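Local structure of cupin 2, conserved barrel domain protein (Novosphingobium aromaticivorans DSM 12444, 3ES1) at residues V14-T19 against F29-V34; L49-A54 against E63-Q68; V80-D85 against F149-A154; G103-G108 against K143-A148. The protein is of unknown function but has a cupin-like beta fold and assembles with a second copy of itself. All coordinates share one frame; numbering follows the deposited sequence.

Contact 1: V14-T19 against F29-V34; sequences VQRVVT and FKSEDV
At the edge of the Arg-16 guanidinium sits Asp-33 OD1, while the CG2 methyl of Val-18 lies over one face, nearer its margin than its middle. NE of Arg-16 meets OD1 of Asp-33 at 3.0 Å in a salt bridge, the two group planes 65° apart; OD1 uses its syn lone pair and stands somewhat out of the guanidinium plane, brought there by Asp-33 CG set between backbone N and carbonyl carbon (chi1 61°). The Phe-29 ring takes the CG1 methyl of Val-17 at its edge, 3.6 Å from CD1. On the same side as Val-17, the Gln-15 amide and Glu-32 carboxylate are 20° from coplanar, NE2 of Gln-15 donating to OE2 of Glu-32 at 3.0 Å; Gln-15 OE1 accepts from the backbone N of Arg-123 of the second subunit, and Glu-32 OE1 forms a salt bridge with Arg-120 of that subunit. NH1 of Arg-16 also reaches Val-50 O and Asp-65; an alanine in place of Arg-16 would probably cost Asp-33 and Asp-65 one positive partner each. Val-18 O accepts from Lys-30 N at 2.7 Å and Ser-31 N at 3.2 Å. The pairing is an antiparallel beta hairpin with a classic bulge, its first strand continuing the sheet into the second subunit.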
# COMPACT_ATOMS: atom_id res chain seq x y z
N VAL A 14 -2.36 14.98 4.37
CA VAL A 14 -1.44 13.84 4.28
C VAL A 14 0.00 14.28 3.95
O VAL A 14 0.25 14.94 2.98
CB VAL A 14 -1.95 12.87 3.19
CG1 VAL A 14 -0.98 11.65 3.01
CG2 VAL A 14 -3.42 12.43 3.47
N GLN A 15 0.93 13.89 4.81
CA GLN A 15 2.38 14.04 4.56
C GLN A 15 2.85 12.98 3.59
O GLN A 15 2.61 11.78 3.79
CB GLN A 15 3.16 13.92 5.90
CG GLN A 15 4.69 14.02 5.79
CD GLN A 15 5.37 13.63 7.07
OE1 GLN A 15 4.76 12.95 7.93
NE2 GLN A 15 6.64 14.02 7.21
N ARG A 16 3.57 13.45 2.57
CA ARG A 16 4.23 12.61 1.58
C ARG A 16 5.74 12.90 1.58
O ARG A 16 6.16 14.06 1.47
CB ARG A 16 3.64 12.86 0.18
CG ARG A 16 4.28 11.99 -0.95
CD ARG A 16 3.69 12.32 -2.32
NE ARG A 16 4.30 13.50 -2.88
CZ ARG A 16 4.40 13.77 -4.18
NH1 ARG A 16 3.92 12.93 -5.08
NH2 ARG A 16 5.00 14.87 -4.55
N VAL A 17 6.51 11.85 1.73
CA VAL A 17 7.97 11.95 1.70
C VAL A 17 8.48 11.08 0.60
O VAL A 17 8.25 9.87 0.60
CB VAL A 17 8.62 11.53 3.06
CG1 VAL A 17 10.17 11.46 2.92
CG2 VAL A 17 8.18 12.47 4.23
N VAL A 18 9.21 11.67 -0.33
CA VAL A 18 9.74 10.93 -1.50
C VAL A 18 11.25 10.91 -1.53
O VAL A 18 11.88 11.95 -1.43
CB VAL A 18 9.26 11.54 -2.83
CG1 VAL A 18 9.78 10.70 -4.05
CG2 VAL A 18 7.73 11.70 -2.85
N THR A 19 11.82 9.72 -1.70
CA THR A 19 13.26 9.56 -1.73
C THR A 19 13.78 9.45 -3.15
O THR A 19 13.02 9.31 -4.08
CB THR A 19 13.75 8.29 -0.95
OG1 THR A 19 13.55 7.09 -1.72
CG2 THR A 19 13.05 8.14 0.34
N PHE A 29 16.60 12.82 0.30
CA PHE A 29 15.16 13.22 0.24
C PHE A 29 14.92 14.07 -1.00
O PHE A 29 15.64 15.04 -1.23
CB PHE A 29 14.73 13.93 1.55
CG PHE A 29 14.76 13.02 2.73
CD1 PHE A 29 13.74 12.12 2.95
CD2 PHE A 29 15.82 13.03 3.62
CE1 PHE A 29 13.79 11.26 4.07
CE2 PHE A 29 15.89 12.13 4.70
CZ PHE A 29 14.88 11.25 4.90
N LYS A 30 13.92 13.67 -1.79
CA LYS A 30 13.61 14.27 -3.09
C LYS A 30 12.56 15.36 -2.93
O LYS A 30 12.69 16.44 -3.49
CB LYS A 30 13.14 13.20 -4.07
CG LYS A 30 12.89 13.69 -5.51
CD LYS A 30 12.48 12.59 -6.49
CE LYS A 30 11.80 13.21 -7.72
NZ LYS A 30 12.72 13.41 -8.89
N SER A 31 11.54 15.08 -2.12
CA SER A 31 10.49 16.03 -1.83
C SER A 31 9.69 15.64 -0.59
O SER A 31 9.63 14.46 -0.17
CB SER A 31 9.53 16.17 -3.01
OG SER A 31 8.79 14.98 -3.19
N GLU A 32 9.09 16.66 -0.01
CA GLU A 32 8.15 16.48 1.10
C GLU A 32 7.06 17.50 1.05
O GLU A 32 7.31 18.67 0.75
CB GLU A 32 8.89 16.57 2.43
CG GLU A 32 8.01 16.45 3.69
CD GLU A 32 8.81 16.55 4.99
OE1 GLU A 32 9.99 16.96 4.97
OE2 GLU A 32 8.22 16.28 6.06
N ASP A 33 5.84 17.06 1.31
CA ASP A 33 4.68 17.95 1.27
C ASP A 33 3.61 17.45 2.20
O ASP A 33 3.55 16.28 2.47
CB ASP A 33 4.08 18.09 -0.14
CG ASP A 33 3.57 16.79 -0.72
OD1 ASP A 33 4.36 16.08 -1.37
OD2 ASP A 33 2.37 16.47 -0.57
N VAL A 34 2.76 18.38 2.64
CA VAL A 34 1.58 18.02 3.44
C VAL A 34 0.39 18.62 2.70
O VAL A 34 0.28 19.84 2.58
CB VAL A 34 1.67 18.60 4.89
CG1 VAL A 34 0.36 18.40 5.67
CG2 VAL A 34 2.88 18.00 5.63
O HOH W 1 0.77 14.70 0.32
O HOH W 2 6.55 14.92 -1.18

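Contact 2: L49-A54 against E63-Q68; sequences LVWTTA and ETDGRQ
Trp-51 swings its indole over Gly-66 with CG roughly anti to the backbone N (chi1 -157°), and Arg-67, extended as far as CD, bends at chi3 (-83°) to turn its guanidinium onto Leu-49 O. Together they fasten an Asx turn in the loop 63-68 against strand 49-53: Asp-65 OD1 accepts from Arg-67 N at 2.8 Å. Gly-66 CA makes a CH-pi contact, 3.8 Å from the centroid of the Trp-51 six-membered ring and nearly over its centre, and Gly-66 N lies over the same face nearer the rim. The absence of a side chain at Gly-66 lets the turn come this close to the indole. Asp-65 OD1, which also pairs with Arg-16, comes to 3.6 Å from CZ3 of Trp-51. NE and NH2 of Arg-67 hold the single oxygen Leu-49 O side-on, in the guanidinium plane, NE at 2.8 Å and NH2, more bent, at 3.2 Å, while NH1 pairs with Asp-33. A leucine in place of Arg-67 would probably leave Leu-49 O without these two donors and Asp-33 short of one of its two positive partners. Thr-52 OG1 donates to Gly-66 O at 2.7 Å, lying in the carbonyl plane on a lone pair.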
# COMPACT_ATOMS: atom_id res chain seq x y z
N LEU A 49 -4.36 11.73 -4.77
CA LEU A 49 -3.31 10.93 -5.47
C LEU A 49 -1.97 11.14 -4.81
O LEU A 49 -1.56 12.27 -4.56
CB LEU A 49 -3.26 11.32 -6.95
CG LEU A 49 -2.29 10.57 -7.83
CD1 LEU A 49 -2.51 9.07 -7.72
CD2 LEU A 49 -2.36 11.10 -9.24
N VAL A 50 -1.27 10.05 -4.54
CA VAL A 50 0.02 10.15 -3.87
C VAL A 50 1.19 9.87 -4.81
O VAL A 50 2.14 10.61 -4.83
CB VAL A 50 0.03 9.27 -2.60
CG1 VAL A 50 1.41 9.19 -2.02
CG2 VAL A 50 -0.97 9.92 -1.56
N TRP A 51 1.07 8.79 -5.57
CA TRP A 51 2.11 8.35 -6.52
C TRP A 51 1.51 7.42 -7.56
O TRP A 51 0.47 6.78 -7.34
CB TRP A 51 3.28 7.64 -5.78
CG TRP A 51 4.60 7.64 -6.53
CD1 TRP A 51 5.10 6.64 -7.29
CD2 TRP A 51 5.53 8.72 -6.65
NE1 TRP A 51 6.28 7.01 -7.88
CE2 TRP A 51 6.58 8.29 -7.49
CE3 TRP A 51 5.58 10.03 -6.14
CZ2 TRP A 51 7.66 9.11 -7.83
CZ3 TRP A 51 6.63 10.81 -6.44
CH2 TRP A 51 7.67 10.37 -7.29
N THR A 52 2.24 7.34 -8.66
CA THR A 52 2.01 6.40 -9.76
C THR A 52 3.31 5.96 -10.37
O THR A 52 4.30 6.70 -10.36
CB THR A 52 1.19 7.02 -10.90
OG1 THR A 52 1.94 8.06 -11.53
CG2 THR A 52 -0.14 7.55 -10.37
N THR A 53 3.33 4.76 -10.93
CA THR A 53 4.44 4.33 -11.80
C THR A 53 3.85 3.98 -13.16
O THR A 53 2.73 3.44 -13.23
CB THR A 53 5.20 3.12 -11.16
OG1 THR A 53 4.36 1.97 -11.13
CG2 THR A 53 5.63 3.47 -9.75
N ALA A 54 4.56 4.32 -14.23
CA ALA A 54 4.02 4.16 -15.59
C ALA A 54 3.91 2.68 -15.92
O ALA A 54 3.04 2.27 -16.65
CB ALA A 54 4.87 4.91 -16.66
N GLU A 63 12.43 9.96 -12.84
CA GLU A 63 12.45 11.06 -11.88
C GLU A 63 11.14 11.84 -11.89
O GLU A 63 10.96 12.80 -11.13
CB GLU A 63 13.67 11.96 -12.15
CG GLU A 63 15.03 11.27 -11.94
CD GLU A 63 15.21 10.65 -10.52
OE1 GLU A 63 14.81 11.36 -9.55
OE2 GLU A 63 15.73 9.47 -10.37
N THR A 64 10.20 11.43 -12.73
CA THR A 64 8.84 12.03 -12.71
C THR A 64 8.16 11.97 -11.36
O THR A 64 8.16 10.93 -10.71
CB THR A 64 7.88 11.30 -13.67
OG1 THR A 64 8.54 11.10 -14.92
CG2 THR A 64 6.59 12.12 -13.90
N ASP A 65 7.54 13.09 -10.97
CA ASP A 65 6.59 13.07 -9.85
C ASP A 65 5.34 12.29 -10.23
O ASP A 65 4.65 12.62 -11.18
CB ASP A 65 6.21 14.49 -9.38
CG ASP A 65 5.40 14.48 -8.12
OD1 ASP A 65 4.67 13.50 -7.84
OD2 ASP A 65 5.44 15.45 -7.39
N GLY A 66 5.11 11.21 -9.49
CA GLY A 66 4.06 10.27 -9.76
C GLY A 66 2.68 10.89 -9.67
O GLY A 66 1.72 10.38 -10.24
N ARG A 67 2.61 12.03 -8.99
CA ARG A 67 1.35 12.72 -8.76
C ARG A 67 1.02 13.58 -10.00
O ARG A 67 -0.10 13.98 -10.22
CB ARG A 67 1.45 13.56 -7.48
CG ARG A 67 0.34 14.44 -7.20
CD ARG A 67 0.58 15.19 -5.87
NE ARG A 67 0.20 14.43 -4.69
CZ ARG A 67 0.64 14.65 -3.45
NH1 ARG A 67 1.48 15.64 -3.19
NH2 ARG A 67 0.24 13.89 -2.45
N GLN A 68 2.02 13.76 -10.85
CA GLN A 68 1.90 14.67 -11.98
C GLN A 68 2.22 13.97 -13.28
O GLN A 68 2.69 14.59 -14.22
CB GLN A 68 2.86 15.86 -11.83
CG GLN A 68 2.70 16.67 -10.57
CD GLN A 68 1.35 17.38 -10.49
OE1 GLN A 68 0.71 17.67 -11.51
NE2 GLN A 68 0.92 17.70 -9.27

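Contact 3: V80-D85 against F149-A154; sequences VIRVVD and FILIEA
Ile-81 and Ile-150 make the tight side of this strand pair: their side chains run alongside each other in the same direction, with CD1 of Ile-81 3.7 Å from CG1 of Ile-150. Trp-51 and Val-50 also touch Ile-81, while Ile-150 meets its own counterpart in the second subunit, so both are buried. The backbones are drawn together by four hydrogen bonds, two at the Val-80/Leu-151 pair and two at Arg-82/Phe-149; the straightest, Phe-149 N to Arg-82 O, is 2.8 Å long. On the other face Phe-149 is buried against Trp-137, whereas Arg-82, Leu-151, Val-80 and Val-84 form a looser, partly exposed side. There Arg-82, its CG between the backbone N and the carbonyl carbon (chi1 65°), sends an extended chain across Leu-151, whose CD1 lies over one face of the guanidinium; NH2 of Arg-82 is 3.6 Å from CD2 of Leu-151. Val-80 CB stands farther off, 4.2 Å from Leu-151 CD1. Val-84 brings CG2 to the edge of the Phe-149 ring, 4.0 Å from CD2. The pair joins two strands far apart in sequence within the main antiparallel sheet of the cupin domain, with Ile-81 and Ile-150 at the subunit interface.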
# COMPACT_ATOMS: atom_id res chain seq x y z
N VAL A 80 -0.58 2.61 -8.80
CA VAL A 80 -1.21 3.84 -8.24
C VAL A 80 -1.33 3.71 -6.72
O VAL A 80 -1.75 2.68 -6.20
CB VAL A 80 -2.64 4.09 -8.81
CG1 VAL A 80 -3.28 5.31 -8.16
CG2 VAL A 80 -2.61 4.31 -10.33
N ILE A 81 -0.93 4.75 -6.00
CA ILE A 81 -1.31 4.85 -4.58
C ILE A 81 -2.06 6.15 -4.40
O ILE A 81 -1.59 7.22 -4.76
CB ILE A 81 -0.11 4.69 -3.56
CG1 ILE A 81 -0.59 4.82 -2.08
CG2 ILE A 81 1.02 5.68 -3.85
CD1 ILE A 81 0.44 4.33 -1.05
N ARG A 82 -3.28 6.04 -3.87
CA ARG A 82 -4.08 7.20 -3.51
C ARG A 82 -4.76 6.99 -2.18
O ARG A 82 -4.95 5.85 -1.71
CB ARG A 82 -5.10 7.52 -4.64
CG ARG A 82 -6.13 6.46 -4.83
CD ARG A 82 -7.15 6.87 -5.85
NE ARG A 82 -7.94 5.71 -6.20
CZ ARG A 82 -7.89 5.11 -7.38
NH1 ARG A 82 -7.17 5.59 -8.36
NH2 ARG A 82 -8.65 4.04 -7.58
N VAL A 83 -5.14 8.12 -1.56
CA VAL A 83 -5.91 8.15 -0.34
C VAL A 83 -7.36 8.60 -0.65
O VAL A 83 -7.60 9.63 -1.30
CB VAL A 83 -5.24 9.08 0.72
CG1 VAL A 83 -6.12 9.18 1.96
CG2 VAL A 83 -3.82 8.64 1.05
N VAL A 84 -8.29 7.79 -0.19
CA VAL A 84 -9.76 8.05 -0.40
C VAL A 84 -10.46 8.14 0.94
O VAL A 84 -10.39 7.23 1.78
CB VAL A 84 -10.47 7.00 -1.33
CG1 VAL A 84 -11.95 7.33 -1.54
CG2 VAL A 84 -9.77 6.95 -2.69
N ASP A 85 -11.12 9.27 1.15
CA ASP A 85 -11.94 9.50 2.36
C ASP A 85 -13.38 9.38 1.96
O ASP A 85 -13.93 10.24 1.28
CB ASP A 85 -11.72 10.88 2.95
CG ASP A 85 -10.28 11.13 3.40
OD1 ASP A 85 -9.47 10.18 3.48
OD2 ASP A 85 -9.98 12.29 3.72
N PHE A 149 -5.19 3.19 -0.79
CA PHE A 149 -5.31 2.19 -1.83
C PHE A 149 -4.08 2.16 -2.72
O PHE A 149 -3.65 3.18 -3.28
CB PHE A 149 -6.51 2.46 -2.74
CG PHE A 149 -7.83 2.19 -2.12
CD1 PHE A 149 -8.23 0.89 -1.84
CD2 PHE A 149 -8.69 3.22 -1.83
CE1 PHE A 149 -9.48 0.64 -1.26
CE2 PHE A 149 -9.97 2.97 -1.27
CZ PHE A 149 -10.35 1.69 -0.99
N ILE A 150 -3.57 0.95 -2.90
CA ILE A 150 -2.52 0.66 -3.86
C ILE A 150 -3.03 -0.29 -4.95
O ILE A 150 -3.39 -1.43 -4.69
CB ILE A 150 -1.27 0.05 -3.19
CG1 ILE A 150 -0.69 0.97 -2.09
CG2 ILE A 150 -0.16 -0.22 -4.24
CD1 ILE A 150 -1.39 0.94 -0.71
N LEU A 151 -3.03 0.19 -6.18
CA LEU A 151 -3.58 -0.57 -7.29
C LEU A 151 -2.45 -0.98 -8.22
O LEU A 151 -1.69 -0.16 -8.69
CB LEU A 151 -4.69 0.23 -8.04
CG LEU A 151 -5.88 0.74 -7.19
CD1 LEU A 151 -5.62 2.15 -6.58
CD2 LEU A 151 -7.20 0.76 -7.99
N ILE A 152 -2.38 -2.27 -8.49
CA ILE A 152 -1.32 -2.83 -9.31
C ILE A 152 -1.92 -3.58 -10.49
O ILE A 152 -2.79 -4.43 -10.34
CB ILE A 152 -0.42 -3.80 -8.47
CG1 ILE A 152 0.28 -3.09 -7.31
CG2 ILE A 152 0.65 -4.48 -9.37
CD1 ILE A 152 0.82 -4.04 -6.24
N GLU A 153 -1.51 -3.14 -11.69
CA GLU A 153 -1.87 -3.75 -12.96
C GLU A 153 -1.97 -5.28 -12.90
O GLU A 153 -1.11 -5.95 -12.33
CB GLU A 153 -0.83 -3.31 -14.02
CG GLU A 153 -1.09 -3.87 -15.39
CD GLU A 153 -0.02 -3.51 -16.42
OE1 GLU A 153 0.85 -2.63 -16.15
OE2 GLU A 153 -0.06 -4.14 -17.50
N ALA A 154 -3.08 -5.80 -13.43
CA ALA A 154 -3.22 -7.24 -13.74
C ALA A 154 -4.13 -7.37 -14.95
O ALA A 154 -4.98 -6.51 -15.21
CB ALA A 154 -3.76 -8.06 -12.54

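Contact 4: G103-G108 against K143-A148; sequences GIVLEG and KPCRIA
Arg-146 O is shared by two donors from the other strand: Leu-106 N at 2.7 Å and, more weakly, Glu-107 N at 3.4 Å. This double acceptance marks a classic beta bulge at Leu-106 and Glu-107. Within the bulge Arg-146 N donates in return to Glu-107 O at 2.9 Å; farther on, Ile-104 and Ala-148 satisfy each other's N and O in a pair of bonds, that from Ile-104 N to Ala-148 O being 2.8 Å. A water donates to both Glu-107 OE2 and Pro-144 O, linking the Glu-107 side chain to the loop residue just before strand 145-153. The Arg-146 side chain finds its polar partners elsewhere: NE pairs with Asp-85 and NH1 donates to Pro-12 O. Its aliphatic part stays in the contact, CD lying 4.0 Å from the CD1 methyl of Leu-106, which crosses it. On the opposite face of the sheet, Cys-145, its SG anti to the backbone N (chi1 178°), lays the sulfur 3.8 Å from CG1 of Val-105. Gly-108 has a positive phi, and a CB there would clash with Pro-144 O. With Leu-106 also packed on Leu-106 of the second subunit, this bulged antiparallel pair belongs to the sheet of the cupin domain and reaches the dimer interface.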
# COMPACT_ATOMS: atom_id res chain seq x y z
N GLY A 103 -5.84 -2.43 0.03
CA GLY A 103 -6.48 -1.31 0.72
C GLY A 103 -6.23 -1.39 2.20
O GLY A 103 -6.41 -2.45 2.81
N ILE A 104 -5.85 -0.26 2.79
CA ILE A 104 -5.57 -0.19 4.23
C ILE A 104 -6.44 0.85 4.89
O ILE A 104 -6.39 2.05 4.55
CB ILE A 104 -4.05 0.04 4.56
CG1 ILE A 104 -3.16 -0.98 3.80
CG2 ILE A 104 -3.77 -0.15 6.05
CD1 ILE A 104 -2.62 -0.47 2.46
N VAL A 105 -7.22 0.39 5.85
CA VAL A 105 -8.15 1.31 6.54
C VAL A 105 -7.37 2.11 7.60
O VAL A 105 -6.95 1.57 8.63
CB VAL A 105 -9.40 0.58 7.13
CG1 VAL A 105 -10.41 1.60 7.66
CG2 VAL A 105 -10.07 -0.36 6.11
N LEU A 106 -7.24 3.43 7.37
CA LEU A 106 -6.37 4.23 8.24
C LEU A 106 -7.13 4.77 9.44
O LEU A 106 -6.60 4.94 10.56
CB LEU A 106 -5.70 5.39 7.46
CG LEU A 106 -4.86 5.03 6.19
CD1 LEU A 106 -4.08 6.24 5.72
CD2 LEU A 106 -3.94 3.85 6.42
N GLU A 107 -8.37 5.08 9.16
CA GLU A 107 -9.27 5.76 10.11
C GLU A 107 -10.71 5.41 9.80
O GLU A 107 -11.14 5.44 8.66
CB GLU A 107 -9.10 7.28 10.01
CG GLU A 107 -10.20 8.09 10.61
CD GLU A 107 -10.25 8.09 12.14
OE1 GLU A 107 -9.24 7.73 12.79
OE2 GLU A 107 -11.33 8.47 12.67
N GLY A 108 -11.47 5.08 10.84
CA GLY A 108 -12.85 4.70 10.69
C GLY A 108 -12.99 3.26 10.23
O GLY A 108 -12.08 2.46 10.33
N LYS A 143 -18.98 9.00 10.83
CA LYS A 143 -17.68 9.63 10.72
C LYS A 143 -17.04 9.26 9.39
O LYS A 143 -17.32 8.18 8.88
CB LYS A 143 -16.76 9.13 11.84
CG LYS A 143 -17.20 9.42 13.26
CD LYS A 143 -16.27 8.78 14.29
N PRO A 144 -16.13 10.13 8.85
CA PRO A 144 -15.44 9.73 7.62
C PRO A 144 -14.52 8.51 7.85
O PRO A 144 -14.12 8.21 8.96
CB PRO A 144 -14.62 10.99 7.22
CG PRO A 144 -14.45 11.77 8.54
CD PRO A 144 -15.76 11.49 9.27
N CYS A 145 -14.29 7.79 6.78
CA CYS A 145 -13.36 6.67 6.76
C CYS A 145 -12.28 6.91 5.71
O CYS A 145 -12.58 7.14 4.53
CB CYS A 145 -14.12 5.39 6.39
SG CYS A 145 -13.05 3.95 6.28
N ARG A 146 -11.04 6.87 6.15
CA ARG A 146 -9.87 7.05 5.27
C ARG A 146 -9.24 5.72 4.95
O ARG A 146 -8.91 4.93 5.83
CB ARG A 146 -8.83 7.97 5.90
CG ARG A 146 -7.57 8.09 5.04
CD ARG A 146 -6.66 9.23 5.48
NE ARG A 146 -7.27 10.51 5.12
CZ ARG A 146 -6.80 11.71 5.46
NH1 ARG A 146 -5.69 11.88 6.19
NH2 ARG A 146 -7.48 12.77 5.08
N ILE A 147 -9.07 5.49 3.65
CA ILE A 147 -8.44 4.27 3.16
C ILE A 147 -7.31 4.62 2.19
O ILE A 147 -7.45 5.47 1.33
CB ILE A 147 -9.47 3.30 2.44
CG1 ILE A 147 -10.70 3.02 3.31
CG2 ILE A 147 -8.78 1.97 2.07
CD1 ILE A 147 -11.89 2.33 2.59
N ALA A 148 -6.17 3.98 2.40
CA ALA A 148 -5.05 4.06 1.44
C ALA A 148 -5.18 2.88 0.50
O ALA A 148 -5.24 1.70 0.94
CB ALA A 148 -3.68 3.98 2.19
O HOH W 3 -13.24 9.53 11.21

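How the contacts relate
All four contacts reach one seven-stranded antiparallel sheet, contact 2 by laying loop 63-68 on strand 45-53. Strands 14-21, 27-39, 45-53, 79-86, 145-153 and 99-107 lie in this order across it, with 127-130 last. Contacts 1, 2 and 3 come in series along the chain, with neighbouring centres about 12 Å apart; contact 4 is nested inside the loop closed by contact 3, about 13 Å from it between centres, and shares strand 145-153. Two salt bridges tie contacts 1 and 2, and one ties contacts 3 and 4. Contacts 2 and 4, about 22 Å apart between centres, lie on opposite sides of the chain's centre. Since every contact touches the second subunit, the sheet serves both fold and dimer.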